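Pectinesterase (Aspergillus niger, PDB 5C1E) hydrolyses the methyl esters of pectin, releasing methanol and leaving galacturonate units, and is probably involved in maceration and soft-rotting of plant tissue. Local coordinates at residues L57-E62 / D99-Y104; N124-G129 / A146-Y151; L142-G147 / G165-W170. All blocks are in the same frame, centred on the assembly; numbering follows the deposited sequence.

The three contacts follow one another along the parallel beta helix. Interaction 1 pairs 57-62 with 99-104. Interaction 2 pairs 124-129 with 146-151, and its centre is about 12 Å from that of interaction 1. They meet where Asp99 OD1 accepts from Asp126 N at 2.9 Å. Interaction 3 shares Ala146 and Gly147 with interaction 2, and these two centres are only about 7 Å apart. Tyr150 of interaction 2 and Trp170 of interaction 3 bind the same sulfate, probably from the crystallisation liquor. Interaction 3 also approaches the predicted active site: Gly165, at the point where a side chain would start, is about 9 Å from the side chain of Asp161, the predicted active-site residue.

Interaction 1: L57-E62 / D99-Y104; sequences LTLYGE and DGFSMY
Tyr60 and Tyr104 lie side by side and point the same way. Their ring planes are only 29° apart, but the rings are slid so far that they barely overlap, with centroids 5.3 Å apart. CE1 of Tyr60 is 3.7 Å from CD1 of Tyr104. Thr58 lies against both rings: its CG2 meets the edge of the Tyr104 ring, 3.6 Å from CE1, and also lies over the rim of one face of Tyr60. A water bridges the two tyrosine hydroxyls. Another water is gripped by four bonds. It accepts from Thr58 OG1 and Ser102 OG and donates to the carbonyls of Leu57 and Gly100. On the opposite face of the sheet, Leu59 CD2 packs 3.9 Å from Met103 SD. Phe101 joins them: its CZ touches Leu59 CB, and its CE1 is 3.8 Å from Leu57 CD2. Phe101 CG is anti to the backbone N (chi1 177°), which lays the ring alongside Leu57. The two strands are neighbouring rungs of a parallel beta helix, 7° from parallel, and this second group of side chains is buried. Four backbone bonds tie the rungs: Ser102 N to Leu57 O, Leu59 N to Ser102 O, Tyr104 N to Leu59 O, and Gly61 N to Tyr104 O, the last at 2.7 Å. The strand 36-40 flanks 57-61 on its other side, and Leu57 packs on Leu26 and Leu29 of helix 22-29. Tyr104 stacks on Tyr131, and its hydroxyl is also bonded to Asp296.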
loop_
_atom_site.group_PDB
_atom_site.type_symbol
_atom_site.label_atom_id
_atom_site.label_comp_id
_atom_site.label_asym_id
_atom_site.label_seq_id
_atom_site.Cartn_x
_atom_site.Cartn_y
_atom_site.Cartn_z
ATOM N N LEU A 57 -2.134 -3.286 17.618
ATOM C CA LEU A 57 -1.909 -4.656 17.138
ATOM C C LEU A 57 -0.759 -4.664 16.155
ATOM O O LEU A 57 -0.660 -3.765 15.299
ATOM C CB LEU A 57 -3.165 -5.201 16.457
ATOM C CG LEU A 57 -3.083 -6.574 15.803
ATOM C CD1 LEU A 57 -2.871 -7.637 16.868
ATOM C CD2 LEU A 57 -4.338 -6.881 15.017
ATOM N N THR A 58 0.110 -5.665 16.302
ATOM C CA THR A 58 1.131 -5.995 15.298
ATOM C C THR A 58 0.911 -7.410 14.775
ATOM O O THR A 58 0.764 -8.367 15.563
ATOM C CB THR A 58 2.553 -5.862 15.880
ATOM O OG1 THR A 58 2.723 -4.527 16.333
ATOM C CG2 THR A 58 3.610 -6.166 14.816
ATOM N N LEU A 59 0.865 -7.546 13.444
ATOM C CA LEU A 59 0.765 -8.843 12.797
ATOM C C LEU A 59 2.089 -9.178 12.093
ATOM O O LEU A 59 2.544 -8.408 11.242
ATOM C CB LEU A 59 -0.377 -8.792 11.792
ATOM C CG LEU A 59 -0.883 -10.043 11.086
ATOM C CD1 LEU A 59 -1.373 -11.145 12.024
ATOM C CD2 LEU A 59 -2.024 -9.590 10.186
ATOM N N TYR A 60 2.709 -10.297 12.473
ATOM C CA TYR A 60 3.997 -10.705 11.933
ATOM C C TYR A 60 3.851 -11.951 11.114
ATOM O O TYR A 60 3.257 -12.918 11.577
ATOM C CB TYR A 60 4.952 -11.094 13.049
ATOM C CG TYR A 60 5.348 -10.026 14.012
ATOM C CD1 TYR A 60 6.253 -9.045 13.649
ATOM C CD2 TYR A 60 4.867 -10.029 15.311
ATOM C CE1 TYR A 60 6.668 -8.079 14.560
ATOM C CE2 TYR A 60 5.274 -9.069 16.218
ATOM C CZ TYR A 60 6.181 -8.099 15.837
ATOM O OH TYR A 60 6.564 -7.140 16.740
ATOM N N GLY A 61 4.465 -11.966 9.940
ATOM C CA GLY A 61 4.547 -13.164 9.125
ATOM C C GLY A 61 5.891 -13.852 9.243
ATOM O O GLY A 61 6.925 -13.216 9.430
ATOM N N GLU A 62 5.862 -15.165 9.125
ATOM C CA GLU A 62 7.069 -15.980 9.107
ATOM C C GLU A 62 7.904 -15.661 7.882
ATOM O O GLU A 62 7.369 -15.572 6.773
ATOM C CB GLU A 62 6.688 -17.471 9.106
ATOM C CG GLU A 62 7.882 -18.398 9.041
ATOM C CD GLU A 62 7.518 -19.868 9.050
ATOM O OE1 GLU A 62 6.353 -20.212 9.212
ATOM O OE2 GLU A 62 8.438 -20.694 8.875
ATOM N N ASP A 99 -6.311 2.060 14.517
ATOM C CA ASP A 99 -5.151 2.937 14.661
ATOM C C ASP A 99 -3.906 2.183 15.147
ATOM O O ASP A 99 -3.984 1.298 15.998
ATOM C CB ASP A 99 -5.425 4.084 15.634
ATOM C CG ASP A 99 -6.347 5.151 15.062
ATOM O OD1 ASP A 99 -6.588 5.228 13.837
ATOM O OD2 ASP A 99 -6.826 5.951 15.882
ATOM N N GLY A 100 -2.758 2.550 14.595
ATOM C CA GLY A 100 -1.476 2.055 15.087
ATOM C C GLY A 100 -1.129 0.645 14.660
ATOM O O GLY A 100 -0.122 0.100 15.103
ATOM N N PHE A 101 -1.962 0.042 13.811
ATOM C CA PHE A 101 -1.704 -1.307 13.313
ATOM C C PHE A 101 -0.365 -1.352 12.552
ATOM O O PHE A 101 -0.026 -0.420 11.801
ATOM C CB PHE A 101 -2.852 -1.738 12.391
ATOM C CG PHE A 101 -2.664 -3.082 11.749
ATOM C CD1 PHE A 101 -2.773 -4.250 12.495
ATOM C CD2 PHE A 101 -2.421 -3.187 10.376
ATOM C CE1 PHE A 101 -2.628 -5.494 11.892
ATOM C CE2 PHE A 101 -2.286 -4.419 9.771
ATOM C CZ PHE A 101 -2.377 -5.580 10.533
ATOM N N SER A 102 0.382 -2.432 12.758
ATOM C CA SER A 102 1.604 -2.693 11.990
ATOM C C SER A 102 1.551 -4.097 11.436
ATOM O O SER A 102 1.099 -5.016 12.127
ATOM C CB SER A 102 2.839 -2.533 12.865
ATOM O OG SER A 102 2.865 -1.260 13.442
ATOM N N MET A 103 2.012 -4.278 10.200
ATOM C CA MET A 103 2.051 -5.601 9.601
ATOM C C MET A 103 3.432 -5.817 8.976
ATOM O O MET A 103 3.975 -4.915 8.328
ATOM C CB MET A 103 0.925 -5.769 8.578
ATOM C CG MET A 103 0.798 -7.187 8.040
ATOM S SD MET A 103 -0.740 -7.442 7.140
ATOM C CE MET A 103 -0.386 -6.689 5.565
ATOM N N TYR A 104 4.006 -6.990 9.230
ATOM C CA TYR A 104 5.349 -7.339 8.781
ATOM C C TYR A 104 5.327 -8.625 8.003
ATOM O O TYR A 104 4.868 -9.659 8.509
ATOM C CB TYR A 104 6.309 -7.553 9.968
ATOM C CG TYR A 104 6.634 -6.333 10.779
ATOM C CD1 TYR A 104 5.758 -5.887 11.762
ATOM C CD2 TYR A 104 7.823 -5.609 10.574
ATOM C CE1 TYR A 104 6.040 -4.772 12.504
ATOM C CE2 TYR A 104 8.123 -4.499 11.352
ATOM C CZ TYR A 104 7.220 -4.100 12.315
ATOM O OH TYR A 104 7.435 -3.003 13.088
HETATM O O HOH W 1 -3.671 -1.560 15.838
HETATM O O HOH W 2 1.586 -1.720 15.968
HETATM O O HOH W 3 7.583 -4.332 16.062
#

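Interaction 2: N124-G129 / A146-Y151; sequences NADQLG and AGTQYY. With NAG (2-acetamido-2-deoxy-beta-D-glucopyranose), chain B; SO4 (sulfate ion), chain C.
Two side-chain acceptors, Asp126 OD1 and Thr148 OG1, bridge a break in the strand register. Asp126 OD1 accepts from Thr148 N at 3.1 Å, on the lone pair that points away from its other oxygen. Thr148 OG1 accepts from Gln127 N at 3.0 Å, and this bond is nearly straight (164°). With chi1 at 51°, OG1 sits between the backbone N and the carbonyl carbon. This placement turns it to Gln127. Beside these bonds, the CA of Gly147 packs 3.1 Å from Asp126 OD1. Before the break, Asn124 pairs with Ala146, and Asn124 OD1 rests on Ala146 CB. After it the register has moved by one, and Leu128 pairs with Gln149. There Leu128 N binds Thr148 O, and Tyr150 N binds Leu128 O at 2.8 Å. The side chains of Leu128 and Gln149 run alongside each other, with CD1 of Leu128 3.9 Å from CD of Gln149. This amide is held at both ends. Its NE2 gives a bond to Ala146 O, approaching from above the carbonyl plane, and its OE1 accepts from Tyr151 OH nearly along the C=O direction. Ala146 O also receives a weak bond from Ala125 N. Gln127 lies beside the protein-linked N-acetylglucosamine. Tyr150 OH donates to sulfate O3 at 2.6 Å, and Lys283 also bonds that ion. The slipped register marks a corner between two parallel sheets, where successive coils of a parallel beta helix stack turn upon turn.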
loop_
_atom_site.group_PDB
_atom_site.type_symbol
_atom_site.label_atom_id
_atom_site.label_comp_id
_atom_site.label_asym_id
_atom_site.label_seq_id
_atom_site.Cartn_x
_atom_site.Cartn_y
_atom_site.Cartn_z
ATOM N N ASN A 124 -7.582 2.301 6.601
ATOM C CA ASN A 124 -8.537 3.345 6.985
ATOM C C ASN A 124 -8.432 3.656 8.474
ATOM O O ASN A 124 -9.378 3.464 9.240
ATOM C CB ASN A 124 -9.950 2.920 6.579
ATOM C CG ASN A 124 -10.983 4.001 6.807
ATOM O OD1 ASN A 124 -10.667 5.184 6.834
ATOM N ND2 ASN A 124 -12.227 3.591 6.992
ATOM N N ALA A 125 -7.266 4.159 8.848
ATOM C CA ALA A 125 -6.914 4.492 10.229
ATOM C C ALA A 125 -5.555 5.203 10.235
ATOM O O ALA A 125 -4.866 5.282 9.215
ATOM C CB ALA A 125 -6.852 3.236 11.082
ATOM N N ASP A 126 -5.174 5.734 11.387
ATOM C CA ASP A 126 -3.923 6.479 11.503
ATOM C C ASP A 126 -2.765 5.633 12.032
ATOM O O ASP A 126 -2.962 4.631 12.723
ATOM C CB ASP A 126 -4.095 7.667 12.456
ATOM C CG ASP A 126 -4.926 8.790 11.872
ATOM O OD1 ASP A 126 -4.722 9.172 10.696
ATOM O OD2 ASP A 126 -5.764 9.336 12.625
ATOM N N GLN A 127 -1.556 6.095 11.731
ATOM C CA GLN A 127 -0.308 5.460 12.155
ATOM C C GLN A 127 -0.238 3.991 11.752
ATOM O O GLN A 127 0.080 3.120 12.566
ATOM C CB GLN A 127 -0.104 5.662 13.665
ATOM C CG GLN A 127 -0.177 7.136 14.007
ATOM C CD GLN A 127 0.384 7.516 15.359
ATOM O OE1 GLN A 127 0.694 6.672 16.205
ATOM N NE2 GLN A 127 0.516 8.820 15.570
ATOM N N LEU A 128 -0.580 3.724 10.494
ATOM C CA LEU A 128 -0.488 2.384 9.921
ATOM C C LEU A 128 0.880 2.156 9.322
ATOM O O LEU A 128 1.361 2.959 8.500
ATOM C CB LEU A 128 -1.553 2.172 8.845
ATOM C CG LEU A 128 -2.985 2.398 9.332
ATOM C CD1 LEU A 128 -3.964 2.016 8.223
ATOM C CD2 LEU A 128 -3.280 1.627 10.622
ATOM N N GLY A 129 1.521 1.072 9.738
ATOM C CA GLY A 129 2.876 0.740 9.264
ATOM C C GLY A 129 2.918 -0.623 8.623
ATOM O O GLY A 129 2.476 -1.605 9.228
ATOM N N ALA A 146 -7.776 6.569 4.088
ATOM C CA ALA A 146 -7.625 7.712 4.981
ATOM C C ALA A 146 -6.601 7.421 6.061
ATOM O O ALA A 146 -6.298 6.258 6.352
ATOM C CB ALA A 146 -8.956 8.063 5.626
ATOM N N GLY A 147 -6.115 8.490 6.678
ATOM C CA GLY A 147 -5.157 8.406 7.766
ATOM C C GLY A 147 -3.700 8.407 7.342
ATOM O O GLY A 147 -3.380 8.304 6.153
ATOM N N THR A 148 -2.819 8.522 8.329
ATOM C CA THR A 148 -1.384 8.553 8.090
ATOM C C THR A 148 -0.877 7.122 7.990
ATOM O O THR A 148 -1.217 6.273 8.816
ATOM C CB THR A 148 -0.651 9.321 9.191
ATOM O OG1 THR A 148 -1.041 8.820 10.469
ATOM C CG2 THR A 148 -0.998 10.797 9.100
ATOM N N GLN A 149 -0.116 6.847 6.935
ATOM C CA GLN A 149 0.303 5.496 6.627
ATOM C C GLN A 149 1.712 5.498 6.084
ATOM O O GLN A 149 2.116 6.433 5.367
ATOM C CB GLN A 149 -0.641 4.852 5.614
ATOM C CG GLN A 149 -2.095 4.884 6.034
ATOM C CD GLN A 149 -3.030 4.177 5.068
ATOM O OE1 GLN A 149 -2.642 3.264 4.332
ATOM N NE2 GLN A 149 -4.287 4.568 5.106
ATOM N N TYR A 150 2.436 4.429 6.407
ATOM C CA TYR A 150 3.829 4.280 6.037
ATOM C C TYR A 150 4.065 2.865 5.509
ATOM O O TYR A 150 3.715 1.889 6.173
ATOM C CB TYR A 150 4.703 4.585 7.261
ATOM C CG TYR A 150 6.183 4.379 7.065
ATOM C CD1 TYR A 150 6.966 5.344 6.464
ATOM C CD2 TYR A 150 6.806 3.216 7.505
ATOM C CE1 TYR A 150 8.332 5.152 6.297
ATOM C CE2 TYR A 150 8.162 3.020 7.351
ATOM C CZ TYR A 150 8.917 3.979 6.743
ATOM O OH TYR A 150 10.256 3.766 6.598
ATOM N N TYR A 151 4.620 2.775 4.298
ATOM C CA TYR A 151 4.915 1.497 3.641
ATOM C C TYR A 151 6.401 1.467 3.336
ATOM O O TYR A 151 6.895 2.335 2.631
ATOM C CB TYR A 151 4.115 1.326 2.327
ATOM C CG TYR A 151 2.617 1.230 2.532
ATOM C CD1 TYR A 151 1.867 2.355 2.851
ATOM C CD2 TYR A 151 1.954 0.014 2.411
ATOM C CE1 TYR A 151 0.506 2.266 3.069
ATOM C CE2 TYR A 151 0.583 -0.090 2.621
ATOM C CZ TYR A 151 -0.136 1.042 2.966
ATOM O OH TYR A 151 -1.490 0.959 3.172
HETATM C C1 NAG B . -0.184 3.219 20.769
HETATM C C2 NAG B . 0.679 3.307 22.016
HETATM C C3 NAG B . 1.227 4.730 22.043
HETATM C C4 NAG B . 1.957 5.043 20.721
HETATM C C5 NAG B . 1.186 4.577 19.470
HETATM C C6 NAG B . 2.039 4.577 18.210
HETATM C C7 NAG B . 0.156 1.789 23.905
HETATM C C8 NAG B . -0.722 1.499 25.094
HETATM N N2 NAG B . -0.085 2.903 23.197
HETATM O O3 NAG B . 2.083 4.892 23.162
HETATM O O4 NAG B . 2.217 6.435 20.612
HETATM O O5 NAG B . 0.678 3.273 19.646
HETATM O O6 NAG B . 1.227 4.268 17.093
HETATM O O7 NAG B . 1.053 0.992 23.642
HETATM S S SO4 C . 12.265 6.161 4.788
HETATM O O1 SO4 C . 13.654 5.617 4.740
HETATM O O2 SO4 C . 11.471 5.524 3.704
HETATM O O3 SO4 C . 11.616 5.918 6.105
HETATM O O4 SO4 C . 12.333 7.630 4.602
#

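Interaction 3: L142-G147 / G165-W170; sequences LYVKAG and GDASVW. With SO4 (sulfate ion), chain C.
Val144 O accepts from Ala167 N at 2.9 Å, and the next carbonyl oxygen, Lys145 O, accepts from Asp166 N at 2.9 Å. Further on, Gly147 O accepts from Ser168 N at 3.0 Å. In all three bonds the donor stands above the carbonyl plane, so none uses a lone pair squarely. A water completes the set. It accepts from Gly147 N and donates to Asp166 O, bridging the two segments. Val144 is the centre of an inverse gamma turn. Its CB lies 3.6 Å from Ala167 CB. With Val144 CG1 anti to the carbonyl carbon (chi1 -65°), CG2 falls between that carbon and the backbone N, and Val144 CG2 meets Val169 CG1 at 4.2 Å. The two side chains cross at about a right angle. Gly165 CA lies at the edge of the Tyr143 ring, 4.0 Å from CE1. The polar ends find partners beyond the contact: Lys145 NZ forms a salt bridge to Asp89, and Ser168 OG bonds Val286 O and Trp197 N. Trp170 NE1 donates to sulfate O2 at 3.0 Å, and Lys283 makes a cation-pi contact with the indole. The three backbone bonds and the bridging water join two stacked corners of the parallel beta helix, each leading from one sheet into the next.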
loop_
_atom_site.group_PDB
_atom_site.type_symbol
_atom_site.label_atom_id
_atom_site.label_comp_id
_atom_site.label_asym_id
_atom_site.label_seq_id
_atom_site.Cartn_x
_atom_site.Cartn_y
_atom_site.Cartn_z
ATOM N N LEU A 142 -4.590 -1.307 -3.680
ATOM C CA LEU A 142 -4.305 -0.757 -2.362
ATOM C C LEU A 142 -5.092 0.515 -2.117
ATOM O O LEU A 142 -4.823 1.586 -2.698
ATOM C CB LEU A 142 -2.801 -0.532 -2.193
ATOM C CG LEU A 142 -2.338 -0.031 -0.830
ATOM C CD1 LEU A 142 -2.571 -1.051 0.274
ATOM C CD2 LEU A 142 -0.877 0.355 -0.932
ATOM N N TYR A 143 -6.081 0.389 -1.250
ATOM C CA TYR A 143 -6.966 1.493 -0.955
ATOM C C TYR A 143 -6.407 2.198 0.248
ATOM O O TYR A 143 -6.665 1.786 1.371
ATOM C CB TYR A 143 -8.362 0.970 -0.684
ATOM C CG TYR A 143 -9.486 1.990 -0.623
ATOM C CD1 TYR A 143 -9.293 3.344 -0.916
ATOM C CD2 TYR A 143 -10.761 1.582 -0.290
ATOM C CE1 TYR A 143 -10.356 4.250 -0.865
ATOM C CE2 TYR A 143 -11.822 2.470 -0.249
ATOM C CZ TYR A 143 -11.620 3.802 -0.545
ATOM O OH TYR A 143 -12.700 4.680 -0.487
ATOM N N VAL A 144 -5.576 3.217 -0.002
ATOM C CA VAL A 144 -5.049 4.042 1.082
ATOM C C VAL A 144 -6.118 5.114 1.372
ATOM O O VAL A 144 -6.016 6.265 0.976
ATOM C CB VAL A 144 -3.652 4.600 0.762
ATOM C CG1 VAL A 144 -2.663 3.437 0.650
ATOM C CG2 VAL A 144 -3.604 5.436 -0.516
ATOM N N LYS A 145 -7.175 4.679 2.036
ATOM C CA LYS A 145 -8.420 5.429 2.060
ATOM C C LYS A 145 -8.319 6.703 2.881
ATOM O O LYS A 145 -8.746 7.781 2.443
ATOM C CB LYS A 145 -9.552 4.541 2.611
ATOM C CG LYS A 145 -10.878 5.269 2.747
ATOM C CD LYS A 145 -11.982 4.311 3.182
ATOM C CE LYS A 145 -13.337 4.973 3.005
ATOM N NZ LYS A 145 -14.397 4.120 3.578
ATOM N N ALA A 146 -7.776 6.569 4.088
ATOM C CA ALA A 146 -7.625 7.712 4.981
ATOM C C ALA A 146 -6.601 7.421 6.061
ATOM O O ALA A 146 -6.298 6.258 6.352
ATOM C CB ALA A 146 -8.956 8.063 5.626
ATOM N N GLY A 147 -6.115 8.490 6.678
ATOM C CA GLY A 147 -5.157 8.406 7.766
ATOM C C GLY A 147 -3.700 8.407 7.342
ATOM O O GLY A 147 -3.380 8.304 6.153
ATOM N N GLY A 165 -7.086 6.707 -2.932
ATOM C CA GLY A 165 -7.734 7.185 -1.703
ATOM C C GLY A 165 -7.120 8.475 -1.221
ATOM O O GLY A 165 -6.339 9.120 -1.951
ATOM N N ASP A 166 -7.462 8.841 0.015
ATOM C CA ASP A 166 -7.105 10.137 0.605
ATOM C C ASP A 166 -6.240 10.035 1.873
ATOM O O ASP A 166 -6.192 10.973 2.700
ATOM C CB ASP A 166 -8.359 10.949 0.913
ATOM C CG ASP A 166 -8.048 12.380 1.299
ATOM O OD1 ASP A 166 -7.153 13.001 0.711
ATOM O OD2 ASP A 166 -8.699 12.869 2.228
ATOM N N ALA A 167 -5.554 8.914 2.025
ATOM C CA ALA A 167 -4.541 8.780 3.059
ATOM C C ALA A 167 -3.442 9.787 2.822
ATOM O O ALA A 167 -3.207 10.195 1.674
ATOM C CB ALA A 167 -3.958 7.376 3.048
ATOM N N SER A 168 -2.746 10.165 3.888
ATOM C CA SER A 168 -1.480 10.843 3.726
ATOM C C SER A 168 -0.418 9.775 3.925
ATOM O O SER A 168 -0.260 9.242 5.037
ATOM C CB SER A 168 -1.306 11.995 4.698
ATOM O OG SER A 168 -0.277 12.824 4.224
ATOM N N VAL A 169 0.278 9.447 2.839
ATOM C CA VAL A 169 1.005 8.178 2.778
ATOM C C VAL A 169 2.393 8.330 2.197
ATOM O O VAL A 169 2.600 9.045 1.210
ATOM C CB VAL A 169 0.171 7.099 2.028
ATOM C CG1 VAL A 169 -0.254 7.599 0.663
ATOM C CG2 VAL A 169 0.909 5.767 1.946
ATOM N N TRP A 170 3.338 7.653 2.848
ATOM C CA TRP A 170 4.740 7.604 2.450
ATOM C C TRP A 170 5.096 6.178 2.062
ATOM O O TRP A 170 4.922 5.261 2.872
ATOM C CB TRP A 170 5.623 8.017 3.615
ATOM C CG TRP A 170 7.090 8.062 3.291
ATOM C CD1 TRP A 170 7.953 7.008 3.250
ATOM C CD2 TRP A 170 7.875 9.230 3.015
ATOM N NE1 TRP A 170 9.216 7.437 2.962
ATOM C CE2 TRP A 170 9.202 8.799 2.812
ATOM C CE3 TRP A 170 7.590 10.594 2.928
ATOM C CZ2 TRP A 170 10.232 9.678 2.505
ATOM C CZ3 TRP A 170 8.616 11.471 2.635
ATOM C CH2 TRP A 170 9.922 11.017 2.422
HETATM S S SO4 C . 12.265 6.161 4.788
HETATM O O1 SO4 C . 13.654 5.617 4.740
HETATM O O2 SO4 C . 11.471 5.524 3.704
HETATM O O3 SO4 C . 11.616 5.918 6.105
HETATM O O4 SO4 C . 12.333 7.630 4.602
HETATM O O HOH W 4 -6.581 11.054 5.475
#